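PDB 3MKC: racemase from Pseudovibrio sp. JE062, which belongs to the enolase superfamily and pairs a mandelate racemase-type N-terminal domain with a barrel-like enolase C-terminal domain. Local coordinates for residues E233-E238 / R257-G262. Numbering follows the deposited sequence.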
# COMPACT_ATOMS: atom_id res chain seq x y z
N GLU A 233 10.48 20.77 9.72
CA GLU A 233 9.11 20.72 9.25
C GLU A 233 8.79 19.47 8.43
O GLU A 233 8.16 19.55 7.37
CB GLU A 233 8.81 21.96 8.40
CG GLU A 233 9.08 23.28 9.11
CD GLU A 233 8.82 24.49 8.22
OE1 GLU A 233 7.71 24.57 7.65
OE2 GLU A 233 9.72 25.35 8.10
N LEU A 234 9.23 18.32 8.92
CA LEU A 234 8.98 17.06 8.22
C LEU A 234 7.49 16.72 8.25
O LEU A 234 6.79 17.04 9.21
CB LEU A 234 9.82 15.94 8.86
CG LEU A 234 11.33 16.25 8.92
CD1 LEU A 234 12.06 15.17 9.69
CD2 LEU A 234 11.87 16.36 7.49
N TYR A 235 7.02 16.07 7.19
CA TYR A 235 5.61 15.70 7.09
C TYR A 235 5.22 14.64 8.11
O TYR A 235 4.18 14.75 8.75
CB TYR A 235 5.28 15.19 5.69
CG TYR A 235 3.79 15.10 5.46
CD1 TYR A 235 3.10 16.16 4.86
CD2 TYR A 235 3.07 14.00 5.90
CE1 TYR A 235 1.72 16.11 4.71
CE2 TYR A 235 1.70 13.95 5.77
CZ TYR A 235 1.02 15.00 5.18
OH TYR A 235 -0.35 14.96 5.07
N PHE A 236 6.04 13.60 8.25
CA PHE A 236 5.74 12.59 9.25
C PHE A 236 6.91 11.72 9.66
O PHE A 236 7.97 11.73 9.03
CB PHE A 236 4.53 11.72 8.82
CG PHE A 236 4.77 10.76 7.66
CD1 PHE A 236 5.88 9.91 7.64
CD2 PHE A 236 3.81 10.63 6.66
CE1 PHE A 236 6.01 8.93 6.63
CE2 PHE A 236 3.93 9.67 5.66
CZ PHE A 236 5.03 8.81 5.64
N ALA A 237 6.72 11.00 10.77
CA ALA A 237 7.73 10.11 11.31
C ALA A 237 7.15 8.70 11.26
O ALA A 237 6.22 8.37 12.01
CB ALA A 237 8.06 10.49 12.73
N GLU A 238 7.69 7.88 10.36
CA GLU A 238 7.23 6.51 10.16
C GLU A 238 8.11 5.44 10.82
O GLU A 238 9.32 5.58 10.88
CB GLU A 238 7.17 6.22 8.66
CG GLU A 238 6.88 4.79 8.29
CD GLU A 238 6.88 4.58 6.79
OE1 GLU A 238 6.51 5.53 6.07
OE2 GLU A 238 7.24 3.48 6.33
N ARG A 257 5.52 17.23 18.39
CA ARG A 257 4.61 17.91 17.47
C ARG A 257 4.74 17.33 16.05
O ARG A 257 4.32 17.95 15.08
CB ARG A 257 4.90 19.41 17.46
CG ARG A 257 4.81 20.04 18.85
CD ARG A 257 4.74 21.56 18.79
NE ARG A 257 4.86 22.14 20.13
CZ ARG A 257 4.68 23.43 20.41
NH1 ARG A 257 4.35 24.28 19.45
NH2 ARG A 257 4.83 23.86 21.66
N SER A 258 5.32 16.15 15.95
CA SER A 258 5.49 15.49 14.66
C SER A 258 4.26 14.66 14.34
O SER A 258 3.48 14.33 15.25
CB SER A 258 6.69 14.52 14.68
OG SER A 258 7.93 15.19 14.61
N ARG A 259 4.06 14.34 13.07
CA ARG A 259 2.96 13.46 12.70
C ARG A 259 3.53 12.08 12.98
O ARG A 259 4.66 11.77 12.58
CB ARG A 259 2.62 13.55 11.21
CG ARG A 259 1.75 14.72 10.79
CD ARG A 259 1.09 14.37 9.45
NE ARG A 259 0.26 15.43 8.90
CZ ARG A 259 0.73 16.51 8.29
NH1 ARG A 259 2.04 16.69 8.14
NH2 ARG A 259 -0.11 17.41 7.80
N ILE A 260 2.78 11.24 13.68
CA ILE A 260 3.24 9.89 13.99
C ILE A 260 2.42 8.92 13.17
O ILE A 260 1.19 8.98 13.18
CB ILE A 260 3.06 9.58 15.49
CG1 ILE A 260 3.79 10.64 16.33
CG2 ILE A 260 3.60 8.20 15.81
CD1 ILE A 260 5.28 10.73 16.04
N CYS A 261 3.09 8.04 12.43
CA CYS A 261 2.39 7.06 11.61
C CYS A 261 2.37 5.71 12.30
O CYS A 261 3.13 5.47 13.23
CB CYS A 261 3.11 6.85 10.28
SG CYS A 261 3.51 8.36 9.39
N GLY A 262 1.50 4.84 11.82
CA GLY A 262 1.44 3.50 12.36
C GLY A 262 0.64 2.59 11.44
O GLY A 262 0.11 3.04 10.42
O HOH W 1 6.35 15.00 11.24
O HOH W 2 6.03 6.22 13.78
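Ala237 O is gripped by two donors: the backbone N of Cys261 at 3.2 Å and a water, which donates a second hydrogen to Cys261 O. Ala237 N completes the bridge, bonding to Arg259 O at 2.8 Å. Bonds from both polar groups of Ala237 to the residues flanking Ile260 are the pattern of a single parallel bridge between Ala237 and Ile260, joining strand 236-238 to the lead-in of strand 261-262, neighbours in the TIM-type barrel, with helix 246-255 in the connection between them. Strand 207-211 pairs with the other edge of 236-238.

Before the bridge, Arg259 holds Tyr235 in two ways. Its guanidinium lies flat on the phenol ring, planes 8° apart and centres 3.7 Å apart, placing NH1 over the ring centre. The same NH1 bonds to Tyr235 O at 3.0 Å, nearly straight (165°) and on a carbonyl lone pair, so the stack and the in-plane bond together restrain the guanidinium's position and tilt. With Tyr235 CG anti to the backbone N (chi1 -167°) and the Arg259 chain extended from CG to NE, ring and guanidinium come face to face; the Tyr235 hydroxyl hydrogen-bonds to Gln310. A second water links Leu234 O to Arg259 N. Diagonally across the register, Cys261 SG sits over one face of the Phe236 ring, offset toward CG and CD1 (3.4 Å from the ring centroid).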